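Side-chain contacts in putative peptidase M23 (PDB 2HSI), which probably acts as a zinc-dependent metalloendopeptidase of the M23 family, although its function has not been established: residues A[204-207]-A[211-214]; A[139-144]-A[213-218]; A[152-157]-A[220-225]. All coordinates share one frame; numbering follows the deposited sequence. Where two conformers were deposited one is given.

Contact 1. Residues A[204-207]-A[211-214]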
ATOM      1  N   ILE A 204     -12.363   1.302  -8.915  1.00 13.71           N
ATOM      2  CA  ILE A 204     -12.070   1.938 -10.190  1.00 16.41           C
ATOM      3  C   ILE A 204     -12.859   3.242 -10.180  1.00 18.44           C
ATOM      4  O   ILE A 204     -14.042   3.256  -9.862  1.00 17.28           O
ATOM      5  CB  ILE A 204     -12.479   1.051 -11.393  1.00 15.99           C
ATOM      6  CG1 ILE A 204     -11.520  -0.131 -11.535  1.00 19.37           C
ATOM      7  CG2 ILE A 204     -12.489   1.851 -12.716  1.00 22.81           C
ATOM      8  CD1 ILE A 204     -11.974  -1.172 -12.571  1.00 26.76           C
ATOM      9  N   GLY A 205     -12.187   4.341 -10.466  1.00 18.32           N
ATOM     10  CA  GLY A 205     -12.874   5.616 -10.541  1.00 16.57           C
ATOM     11  C   GLY A 205     -12.302   6.498 -11.623  1.00 20.07           C
ATOM     12  O   GLY A 205     -11.237   6.227 -12.170  1.00 19.12           O
ATOM     13  N   ASP A 206     -13.056   7.536 -11.950  1.00 24.24           N
ATOM     14  CA  ASP A 206     -12.561   8.604 -12.800  0.50 23.18           C
ATOM     15  C   ASP A 206     -12.820   9.868 -12.007  1.00 21.45           C
ATOM     16  O   ASP A 206     -13.916  10.435 -12.031  1.00 21.17           O
ATOM     17  CB  ASP A 206     -13.258   8.632 -14.164  0.50 24.61           C
ATOM     18  CG  ASP A 206     -12.442   9.368 -15.231  0.50 29.06           C
ATOM     19  OD1 ASP A 206     -11.689  10.313 -14.902  0.50 27.46           O
ATOM     20  OD2 ASP A 206     -12.556   9.006 -16.421  0.50 34.42           O
ATOM     21  N   TYR A 207     -11.790  10.284 -11.287  1.00 23.07           N
ATOM     22  CA  TYR A 207     -11.934  11.296 -10.251  1.00 20.78           C
ATOM     23  C   TYR A 207     -11.461  12.662 -10.688  1.00 18.45           C
ATOM     24  O   TYR A 207     -10.636  12.775 -11.586  1.00 19.75           O
ATOM     25  CB  TYR A 207     -11.176  10.855  -8.997  1.00 20.81           C
ATOM     26  CG  TYR A 207     -11.649   9.532  -8.423  1.00 18.62           C
ATOM     27  CD1 TYR A 207     -13.010   9.232  -8.329  1.00 20.04           C
ATOM     28  CD2 TYR A 207     -10.735   8.593  -7.954  1.00 23.66           C
ATOM     29  CE1 TYR A 207     -13.454   8.031  -7.790  1.00 25.41           C
ATOM     30  CE2 TYR A 207     -11.166   7.387  -7.424  1.00 18.39           C
ATOM     31  CZ  TYR A 207     -12.520   7.115  -7.336  1.00 25.54           C
ATOM     32  OH  TYR A 207     -12.939   5.917  -6.806  1.00 23.41           O
ATOM     33  N   GLY A 211      -7.936  11.541 -11.563  1.00 24.17           N
ATOM     34  CA  GLY A 211      -8.241  10.958 -12.875  1.00 20.84           C
ATOM     35  C   GLY A 211      -8.587   9.483 -12.806  1.00 16.61           C
ATOM     36  O   GLY A 211      -9.164   9.020 -11.806  1.00 16.42           O
ATOM     37  N   LYS A 212      -8.243   8.742 -13.860  1.00 18.29           N
ATOM     38  CA  LYS A 212      -8.542   7.308 -13.890  1.00 17.42           C
ATOM     39  C   LYS A 212      -7.688   6.600 -12.844  1.00 13.24           C
ATOM     40  O   LYS A 212      -6.459   6.647 -12.883  1.00 19.45           O
ATOM     41  CB  LYS A 212      -8.353   6.689 -15.279  1.00 17.56           C
ATOM     42  CG  LYS A 212      -9.247   7.300 -16.364  1.00 21.16           C
ATOM     43  CD  LYS A 212      -9.243   6.451 -17.620  1.00 21.76           C
ATOM     44  CE  LYS A 212      -9.693   7.270 -18.823  1.00 25.28           C
ATOM     45  NZ  LYS A 212     -10.986   7.971 -18.605  1.00 19.22           N
ATOM     46  N   THR A 213      -8.374   5.983 -11.890  1.00 15.96           N
ATOM     47  CA  THR A 213      -7.736   5.491 -10.676  1.00 18.36           C
ATOM     48  C   THR A 213      -8.134   4.055 -10.489  1.00 17.85           C
ATOM     49  O   THR A 213      -9.293   3.719 -10.695  1.00 18.98           O
ATOM     50  CB  THR A 213      -8.171   6.331  -9.445  1.00 18.48           C
ATOM     51  OG1 THR A 213      -7.844   7.704  -9.672  1.00 19.32           O
ATOM     52  CG2 THR A 213      -7.473   5.861  -8.149  1.00 17.59           C
ATOM     53  N   VAL A 214      -7.165   3.213 -10.126  1.00 16.67           N
ATOM     54  CA  VAL A 214      -7.422   1.811  -9.831  1.00 19.71           C
ATOM     55  C   VAL A 214      -6.748   1.391  -8.511  1.00 13.26           C
ATOM     56  O   VAL A 214      -5.597   1.725  -8.274  1.00 20.50           O
ATOM     57  CB  VAL A 214      -7.029   0.876 -11.032  1.00 18.42           C
ATOM     58  CG1 VAL A 214      -5.554   1.042 -11.454  1.00 25.38           C
ATOM     59  CG2 VAL A 214      -7.369  -0.585 -10.729  1.00 22.42           C
TER

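Contact 2. Residues A[139-144]-A[213-218]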
ATOM      1  N   ALA A 139     -12.495   4.732   1.990  1.00 19.99           N
ATOM      2  CA  ALA A 139     -13.048   3.402   2.262  1.00 20.99           C
ATOM      3  C   ALA A 139     -12.204   2.276   1.666  1.00 19.19           C
ATOM      4  O   ALA A 139     -11.992   1.257   2.321  1.00 20.68           O
ATOM      5  CB  ALA A 139     -14.481   3.305   1.775  1.00 24.03           C
ATOM      6  N   ALA A 140     -11.711   2.471   0.438  1.00 17.96           N
ATOM      7  CA  ALA A 140     -10.900   1.441  -0.235  1.00 20.03           C
ATOM      8  C   ALA A 140      -9.592   1.125   0.502  1.00 20.05           C
ATOM      9  O   ALA A 140      -9.237  -0.041   0.685  1.00 17.21           O
ATOM     10  CB  ALA A 140     -10.612   1.832  -1.659  1.00 15.91           C
ATOM     11  N   TYR A 141      -8.881   2.160   0.939  1.00 18.52           N
ATOM     12  CA  TYR A 141      -7.663   1.951   1.731  1.00 15.47           C
ATOM     13  C   TYR A 141      -7.899   1.230   3.067  1.00 16.57           C
ATOM     14  O   TYR A 141      -6.987   0.582   3.592  1.00 19.02           O
ATOM     15  CB  TYR A 141      -6.966   3.274   1.988  1.00 20.97           C
ATOM     16  CG  TYR A 141      -6.246   3.877   0.802  1.00 18.57           C
ATOM     17  CD1 TYR A 141      -5.308   3.144   0.055  1.00 17.47           C
ATOM     18  CD2 TYR A 141      -6.464   5.207   0.464  1.00 25.14           C
ATOM     19  CE1 TYR A 141      -4.621   3.736  -1.016  1.00 18.57           C
ATOM     20  CE2 TYR A 141      -5.795   5.797  -0.582  1.00 19.28           C
ATOM     21  CZ  TYR A 141      -4.880   5.069  -1.322  1.00 22.80           C
ATOM     22  OH  TYR A 141      -4.249   5.703  -2.364  1.00 24.53           O
ATOM     23  N   ARG A 142      -9.121   1.340   3.596  1.00 16.24           N
ATOM     24  CA  ARG A 142      -9.491   0.724   4.866  1.00 14.24           C
ATOM     25  C   ARG A 142     -10.027  -0.697   4.722  1.00 19.66           C
ATOM     26  O   ARG A 142     -10.323  -1.341   5.721  1.00 17.70           O
ATOM     27  CB  ARG A 142     -10.505   1.594   5.612  1.00 21.63           C
ATOM     28  CG  ARG A 142      -9.867   2.835   6.190  1.00 22.73           C
ATOM     29  CD  ARG A 142     -10.877   3.883   6.592  1.00 29.35           C
ATOM     30  NE  ARG A 142     -10.179   5.094   7.007  1.00 28.63           N
ATOM     31  CZ  ARG A 142     -10.770   6.205   7.437  1.00 35.76           C
ATOM     32  NH1 ARG A 142     -12.093   6.288   7.500  1.00 29.61           N
ATOM     33  NH2 ARG A 142     -10.030   7.246   7.787  1.00 29.15           N
ATOM     34  N   ARG A 143     -10.141  -1.186   3.488  1.00 19.28           N
ATOM     35  CA  ARG A 143     -10.498  -2.589   3.265  1.00 18.72           C
ATOM     36  C   ARG A 143      -9.445  -3.540   3.872  1.00 15.15           C
ATOM     37  O   ARG A 143      -8.239  -3.344   3.691  1.00 17.75           O
ATOM     38  CB  ARG A 143     -10.685  -2.881   1.781  1.00 16.23           C
ATOM     39  CG  ARG A 143     -11.375  -4.212   1.516  1.00 31.51           C
ATOM     40  CD  ARG A 143     -10.889  -4.789   0.214  1.00 33.85           C
ATOM     41  NE  ARG A 143     -11.517  -6.059  -0.158  1.00 44.56           N
ATOM     42  CZ  ARG A 143     -12.686  -6.170  -0.789  1.00 55.85           C
ATOM     43  NH1 ARG A 143     -13.390  -5.086  -1.113  1.00 45.85           N
ATOM     44  NH2 ARG A 143     -13.154  -7.372  -1.102  1.00 45.23           N
ATOM     45  N   PHE A 144      -9.911  -4.527   4.629  1.00 15.22           N
ATOM     46  CA  PHE A 144      -9.021  -5.511   5.237  1.00 18.93           C
ATOM     47  C   PHE A 144      -9.528  -6.922   4.926  1.00 16.49           C
ATOM     48  O   PHE A 144     -10.243  -7.526   5.715  1.00 19.99           O
ATOM     49  CB  PHE A 144      -8.885  -5.273   6.756  1.00 14.40           C
ATOM     50  CG  PHE A 144      -7.747  -6.039   7.395  1.00 21.26           C
ATOM     51  CD1 PHE A 144      -6.443  -5.540   7.363  1.00 17.20           C
ATOM     52  CD2 PHE A 144      -7.974  -7.263   8.016  1.00 16.54           C
ATOM     53  CE1 PHE A 144      -5.385  -6.265   7.961  1.00 14.53           C
ATOM     54  CE2 PHE A 144      -6.933  -7.992   8.592  1.00 18.42           C
ATOM     55  CZ  PHE A 144      -5.643  -7.492   8.563  1.00 12.16           C
ATOM     56  N   THR A 213      -8.374   5.983 -11.890  1.00 15.96           N
ATOM     57  CA  THR A 213      -7.736   5.491 -10.676  1.00 18.36           C
ATOM     58  C   THR A 213      -8.134   4.055 -10.489  1.00 17.85           C
ATOM     59  O   THR A 213      -9.293   3.719 -10.695  1.00 18.98           O
ATOM     60  CB  THR A 213      -8.171   6.331  -9.445  1.00 18.48           C
ATOM     61  OG1 THR A 213      -7.844   7.704  -9.672  1.00 19.32           O
ATOM     62  CG2 THR A 213      -7.473   5.861  -8.149  1.00 17.59           C
ATOM     63  N   VAL A 214      -7.165   3.213 -10.126  1.00 16.67           N
ATOM     64  CA  VAL A 214      -7.422   1.811  -9.831  1.00 19.71           C
ATOM     65  C   VAL A 214      -6.748   1.391  -8.511  1.00 13.26           C
ATOM     66  O   VAL A 214      -5.597   1.725  -8.274  1.00 20.50           O
ATOM     67  CB  VAL A 214      -7.029   0.876 -11.032  1.00 18.42           C
ATOM     68  CG1 VAL A 214      -5.554   1.042 -11.454  1.00 25.38           C
ATOM     69  CG2 VAL A 214      -7.369  -0.585 -10.729  1.00 22.42           C
ATOM     70  N   PHE A 215      -7.498   0.707  -7.653  1.00 15.21           N
ATOM     71  CA  PHE A 215      -6.977   0.157  -6.399  1.00 19.36           C
ATOM     72  C   PHE A 215      -6.923  -1.368  -6.494  1.00 17.20           C
ATOM     73  O   PHE A 215      -7.921  -2.002  -6.845  1.00 15.02           O
ATOM     74  CB  PHE A 215      -7.903   0.479  -5.225  1.00 18.08           C
ATOM     75  CG  PHE A 215      -7.851   1.908  -4.739  1.00 22.74           C
ATOM     76  CD1 PHE A 215      -7.464   2.180  -3.437  1.00 18.69           C
ATOM     77  CD2 PHE A 215      -8.277   2.962  -5.535  1.00 22.96           C
ATOM     78  CE1 PHE A 215      -7.469   3.480  -2.949  1.00 18.54           C
ATOM     79  CE2 PHE A 215      -8.263   4.265  -5.056  1.00 22.25           C
ATOM     80  CZ  PHE A 215      -7.856   4.521  -3.766  1.00 21.99           C
ATOM     81  N   VAL A 216      -5.769  -1.940  -6.146  1.00 16.34           N
ATOM     82  CA  VAL A 216      -5.560  -3.390  -6.095  1.00 15.43           C
ATOM     83  C   VAL A 216      -5.258  -3.856  -4.661  1.00 18.01           C
ATOM     84  O   VAL A 216      -4.263  -3.439  -4.038  1.00 16.35           O
ATOM     85  CB  VAL A 216      -4.412  -3.842  -7.033  1.00 14.35           C
ATOM     86  CG1 VAL A 216      -4.213  -5.350  -6.956  1.00 17.49           C
ATOM     87  CG2 VAL A 216      -4.689  -3.429  -8.474  1.00 14.61           C
ATOM     88  N   ASP A 217      -6.133  -4.711  -4.148  1.00 14.73           N
ATOM     89  CA  ASP A 217      -6.000  -5.235  -2.792  1.00 17.23           C
ATOM     90  C   ASP A 217      -5.124  -6.497  -2.798  1.00 16.83           C
ATOM     91  O   ASP A 217      -5.560  -7.554  -3.227  1.00 15.37           O
ATOM     92  CB  ASP A 217      -7.399  -5.487  -2.208  1.00 16.41           C
ATOM     93  CG  ASP A 217      -7.378  -6.138  -0.831  1.00 17.67           C
ATOM     94  OD1 ASP A 217      -6.370  -6.013  -0.118  1.00 17.87           O
ATOM     95  OD2 ASP A 217      -8.394  -6.773  -0.456  1.00 16.59           O
ATOM     96  N   HIS A 218      -3.892  -6.381  -2.308  1.00 16.62           N
ATOM     97  CA  HIS A 218      -3.010  -7.552  -2.207  1.00 17.66           C
ATOM     98  C   HIS A 218      -3.357  -8.456  -1.023  1.00 17.54           C
ATOM     99  O   HIS A 218      -2.842  -9.557  -0.930  1.00 14.81           O
ATOM    100  CB  HIS A 218      -1.525  -7.150  -2.180  1.00 12.86           C
ATOM    101  CG  HIS A 218      -1.153  -6.167  -3.247  1.00 17.42           C
ATOM    102  ND1 HIS A 218      -1.234  -6.461  -4.590  1.00 15.01           N
ATOM    103  CD2 HIS A 218      -0.717  -4.887  -3.168  1.00 18.95           C
ATOM    104  CE1 HIS A 218      -0.873  -5.403  -5.295  1.00 15.91           C
ATOM    105  NE2 HIS A 218      -0.542  -4.438  -4.455  1.00 19.01           N
TER
HETATM  106  O   HOH W   1      -7.219  -5.633   2.319  1.00 18.13           O

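Contact 3. Residues A[152-157]-A[220-225]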
ATOM      1  N   LEU A 152       5.768  -9.914  -0.775  1.00 27.52           N
ATOM      2  CA  LEU A 152       5.903  -8.673  -0.020  1.00 25.85           C
ATOM      3  C   LEU A 152       6.923  -7.759  -0.663  1.00 21.92           C
ATOM      4  O   LEU A 152       6.792  -6.537  -0.591  1.00 26.38           O
ATOM      5  CB  LEU A 152       6.260  -8.937   1.444  1.00 25.69           C
ATOM      6  CG  LEU A 152       5.298  -9.740   2.323  1.00 28.63           C
ATOM      7  CD1 LEU A 152       5.882  -9.835   3.734  1.00 29.36           C
ATOM      8  CD2 LEU A 152       3.900  -9.144   2.356  1.00 22.02           C
ATOM      9  N   MET A 153       7.937  -8.350  -1.292  1.00 20.76           N
ATOM     10  CA  MET A 153       8.817  -7.590  -2.168  1.00 24.27           C
ATOM     11  C   MET A 153       8.090  -7.425  -3.491  1.00 22.64           C
ATOM     12  O   MET A 153       7.753  -8.414  -4.159  1.00 29.20           O
ATOM     13  CB  MET A 153      10.172  -8.269  -2.374  1.00 25.22           C
ATOM     14  CG  MET A 153      11.150  -7.405  -3.177  1.00 37.75           C
ATOM     15  SD  MET A 153      12.814  -8.075  -3.404  1.00 48.62           S
ATOM     16  CE  MET A 153      13.655  -6.647  -4.099  1.00 42.70           C
ATOM     17  N   LEU A 154       7.853  -6.173  -3.860  1.00 23.13           N
ATOM     18  CA  LEU A 154       7.007  -5.838  -5.003  1.00 21.92           C
ATOM     19  C   LEU A 154       7.817  -5.571  -6.258  1.00 30.74           C
ATOM     20  O   LEU A 154       8.948  -5.082  -6.187  1.00 22.32           O
ATOM     21  CB  LEU A 154       6.156  -4.607  -4.672  1.00 21.69           C
ATOM     22  CG  LEU A 154       5.205  -4.704  -3.480  1.00 22.13           C
ATOM     23  CD1 LEU A 154       4.428  -3.408  -3.290  1.00 17.64           C
ATOM     24  CD2 LEU A 154       4.266  -5.883  -3.640  1.00 17.50           C
ATOM     25  N   ASP A 155       7.235  -5.904  -7.408  1.00 25.17           N
ATOM     26  CA  ASP A 155       7.815  -5.512  -8.679  1.00 26.59           C
ATOM     27  C   ASP A 155       7.507  -4.053  -8.923  1.00 27.95           C
ATOM     28  O   ASP A 155       6.471  -3.554  -8.490  1.00 25.36           O
ATOM     29  CB  ASP A 155       7.222  -6.315  -9.832  1.00 26.69           C
ATOM     30  CG  ASP A 155       7.559  -7.784  -9.770  1.00 28.28           C
ATOM     31  OD1 ASP A 155       8.544  -8.168  -9.104  1.00 27.47           O
ATOM     32  OD2 ASP A 155       6.828  -8.559 -10.412  1.00 28.89           O
ATOM     33  N   LYS A 156       8.412  -3.374  -9.621  1.00 24.62           N
ATOM     34  CA  LYS A 156       8.112  -2.072 -10.197  1.00 31.41           C
ATOM     35  C   LYS A 156       6.920  -2.245 -11.141  1.00 25.96           C
ATOM     36  O   LYS A 156       6.893  -3.187 -11.934  1.00 29.16           O
ATOM     37  CB  LYS A 156       9.314  -1.527 -10.967  1.00 31.63           C
ATOM     38  CG  LYS A 156      10.464  -1.075 -10.092  1.00 39.19           C
ATOM     39  CD  LYS A 156      11.698  -0.775 -10.921  1.00 46.04           C
ATOM     40  CE  LYS A 156      11.484   0.434 -11.806  1.00 48.69           C
ATOM     41  NZ  LYS A 156      12.676   0.717 -12.646  1.00 53.94           N
ATOM     42  N   PRO A 157       5.907  -1.369 -11.018  1.00 27.90           N
ATOM     43  CA  PRO A 157       4.732  -1.443 -11.883  1.00 22.08           C
ATOM     44  C   PRO A 157       4.973  -0.991 -13.324  1.00 26.44           C
ATOM     45  O   PRO A 157       4.187  -1.336 -14.207  1.00 26.19           O
ATOM     46  CB  PRO A 157       3.718  -0.540 -11.188  1.00 23.93           C
ATOM     47  CG  PRO A 157       4.509   0.358 -10.336  1.00 30.60           C
ATOM     48  CD  PRO A 157       5.816  -0.278 -10.035  1.00 26.37           C
ATOM     49  N   GLN A 220      -5.139  -8.168   3.347  1.00 15.23           N
ATOM     50  CA  GLN A 220      -4.876  -7.687   4.717  1.00 15.40           C
ATOM     51  C   GLN A 220      -4.370  -6.242   4.767  1.00 16.14           C
ATOM     52  O   GLN A 220      -3.373  -5.932   5.423  1.00 16.38           O
ATOM     53  CB  GLN A 220      -3.945  -8.643   5.493  1.00 15.79           C
ATOM     54  CG  GLN A 220      -4.552 -10.019   5.760  1.00 16.83           C
ATOM     55  CD  GLN A 220      -3.792 -10.822   6.799  1.00 18.78           C
ATOM     56  OE1 GLN A 220      -3.172 -10.274   7.712  1.00 14.03           O
ATOM     57  NE2 GLN A 220      -3.867 -12.141   6.679  1.00 22.29           N
ATOM     58  N   GLY A 221      -5.077  -5.383   4.049  1.00 16.29           N
ATOM     59  CA  GLY A 221      -4.806  -3.953   4.028  1.00 15.92           C
ATOM     60  C   GLY A 221      -3.637  -3.495   3.181  1.00 18.19           C
ATOM     61  O   GLY A 221      -3.394  -2.291   3.073  1.00 14.02           O
ATOM     62  N   PHE A 222      -2.902  -4.449   2.602  1.00 14.31           N
ATOM     63  CA  PHE A 222      -1.752  -4.172   1.751  1.00 14.13           C
ATOM     64  C   PHE A 222      -2.302  -3.855   0.373  1.00 19.15           C
ATOM     65  O   PHE A 222      -2.781  -4.743  -0.326  1.00 14.53           O
ATOM     66  CB  PHE A 222      -0.844  -5.405   1.699  1.00 16.08           C
ATOM     67  CG  PHE A 222       0.475  -5.203   0.993  1.00 17.02           C
ATOM     68  CD1 PHE A 222       1.118  -3.969   0.976  1.00 14.02           C
ATOM     69  CD2 PHE A 222       1.120  -6.301   0.402  1.00 17.94           C
ATOM     70  CE1 PHE A 222       2.357  -3.820   0.356  1.00 17.60           C
ATOM     71  CE2 PHE A 222       2.355  -6.164  -0.224  1.00 21.81           C
ATOM     72  CZ  PHE A 222       2.977  -4.926  -0.245  1.00 19.46           C
ATOM     73  N   ILE A 223      -2.252  -2.581  -0.003  1.00 13.86           N
ATOM     74  CA  ILE A 223      -3.011  -2.081  -1.168  1.00 15.14           C
ATOM     75  C   ILE A 223      -2.137  -1.198  -2.073  1.00 20.13           C
ATOM     76  O   ILE A 223      -1.443  -0.291  -1.583  1.00 20.53           O
ATOM     77  CB  ILE A 223      -4.295  -1.322  -0.688  1.00 16.08           C
ATOM     78  CG1 ILE A 223      -5.323  -2.310  -0.088  1.00 15.56           C
ATOM     79  CG2 ILE A 223      -4.944  -0.464  -1.826  1.00 15.95           C
ATOM     80  CD1 ILE A 223      -6.398  -1.682   0.773  1.00 16.26           C
ATOM     81  N   SER A 224      -2.168  -1.460  -3.383  1.00 16.14           N
ATOM     82  CA  SER A 224      -1.596  -0.534  -4.370  1.00 18.57           C
ATOM     83  C   SER A 224      -2.691   0.317  -5.004  1.00 18.12           C
ATOM     84  O   SER A 224      -3.781  -0.173  -5.307  1.00 16.13           O
ATOM     85  CB  SER A 224      -0.835  -1.270  -5.474  1.00 18.62           C
ATOM     86  OG  SER A 224       0.389  -1.800  -4.993  1.00 20.83           O
ATOM     87  N   MET A 225      -2.390   1.593  -5.198  1.00 16.28           N
ATOM     88  CA  MET A 225      -3.277   2.491  -5.926  1.00 16.96           C
ATOM     89  C   MET A 225      -2.485   3.105  -7.073  1.00 19.95           C
ATOM     90  O   MET A 225      -1.295   3.420  -6.917  1.00 20.98           O
ATOM     91  CB  MET A 225      -3.851   3.564  -4.992  1.00 19.64           C
ATOM     92  CG  MET A 225      -4.763   4.617  -5.660  1.00 18.35           C
ATOM     93  SD  MET A 225      -3.846   5.946  -6.483  1.00 23.71           S
ATOM     94  CE  MET A 225      -4.758   7.382  -5.905  1.00 25.64           C
TER

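Contact 1. Residues A[204-207]-A[211-214]
Gly-205 and Thr-213 form a hydrogen-bonded pair of an antiparallel beta hairpin, whose arms, strands 199-207 and 213-219, belong to the main sheet of the M23 peptidase fold. Gly-205 N donates to Thr-213 O at 3.0 Å, and Thr-213 N returns a bond to Gly-205 O at 2.9 Å. Nearer the turn, Tyr-207 and Gly-211 make a second such pair, but here each N-H arrives from above the partner's carbonyl plane. Gly-211 O is gripped twice, by Tyr-207 N along an almost straight bond (177° at the hydrogen) and, from the opposite face of its plane, by Thr-213 OG1 at 2.8 Å.

One face of the hairpin carries Ile-204 beside Val-214 and Asp-206 beside Lys-212. Lys-212 bends at its last torsion and brings NZ to the syn side of Asp-206 OD2, 2.9 Å away and 33° out of the carboxylate plane; since Asp-206 was deposited in two conformers, this salt bridge is doubtful. On the other face Tyr-207, with CG anti to the carbonyl carbon (chi1 -59°), folds its ring back over Gly-205, and its hydroxyl bonds Glu-136 of helix 127-141. Gly-205 CA lies 3.5 Å above the ring plane toward the rim, while Tyr-207 CD2 approaches Thr-213 OG1 to 3.5 Å.

Contact 2. Residues A[139-144]-A[213-218]
Phe-215 and Tyr-141 supply the aromatic part of this contact, an edge-to-face pair with centroids 4.8 Å apart and planes at 59°. Phe-215 offers its edge: its CE1 stands over the middle of the Tyr-141 ring and comes within 3.4 Å of Tyr-141 CZ. The tyrosine ring also takes part in a cation-pi interaction with Arg-270.

A CH-pi contact occupies a face of the same phenylalanine. The methyl CB of Ala-140 sits 4.0 Å from the Phe-215 ring centroid, 27° off the normal, so that Phe-215 meets one helix residue with its face and the next with its edge. In fold terms, the C-terminal part of helix 127-141 packs on strand 213-219 in the sheet of the M23 peptidase domain, with Phe-215 turned toward the helix.

Charge and water take over further along, at Arg-143. Asp-217, with CG anti to the backbone N, carries its carboxylate toward the loop, and Arg-143 NE forms a salt bridge with Asp-217 OD2 at 3.2 Å, the guanidinium and carboxylate planes standing 61° apart. That oxygen also accepts from Ser-145 OG. A water donates to Asp-217 OD1 at 2.6 Å and to Arg-143 O at 2.9 Å, bridging side chain to backbone.

Contact 3. Residues A[152-157]-A[220-225]
Leu-154 and Phe-222 point at each other from opposite directions, the leucine from an irregular length of chain and the phenylalanine from strand 222-229 in the main antiparallel sheet of the M23 peptidase fold. Segment 152-157 is part of the long connection between helix 127-141 and strand 183-185, and here it passes across the sheet without adding a strand to it. No hydrogen bond joins the two segments; the contact is apolar side-chain packing, a worked example of a loop packed on a sheet through one aromatic side chain.

Phe-222 reaches out with CG anti to the backbone N (chi1 -173°), which extends the ring from the strand and makes its far end the part that meets the loop. Leu-154 answers with its forked end. Both branches converge on the same ring atom, Leu-154 CD1 lying 3.7 Å from Phe-222 CZ and Leu-154 CD2 3.8 Å from it, so the fork of the leucine faces CZ from one side of the ring plane. The approach is oblique to the ring. Leu-154 CD2 leans further along the rim, to 3.9 Å from Phe-222 CE2.

Leu-152 takes the other side of the ring plane, and more loosely. Its backbone O is 4.2 Å from Phe-222 CZ, and its side chain also extends onward to Ile-27 and Leu-31 of helix 26-31. The rings of Phe-276 and His-218 meet Phe-222 as well, while Trp-262 of strand 260-266 packs on Leu-154. The aromatic ring is thus enclosed by parts of the chain far apart in sequence. Across its plane from Leu-154, the methyl Leu-152 CD2 rests 4.2 Å from Phe-222 CE2.

Overall arrangement
The three contacts bear on one antiparallel sheet but differ with depth. Contact 1, the most peripheral, pairs neighbouring strands through backbone hydrogen bonds, with charged side chains near the solvent. Contact 2 reuses strand 213-219, through Phe-215 and Asp-217, to hold a helix end; it is largely buried and aromatic, with a polar margin. Contact 3, nearest the centre of the chain, is apolar and fixes a loop to the next strand, 222-229. Contacts 2 and 3 also meet directly, with His-218 NE2 and Ser-224 OG 2.8 Å apart in a probable hydrogen bond. Contacts 1 and 2 lie closer to the zinc site, whereas contact 3 lies away from it.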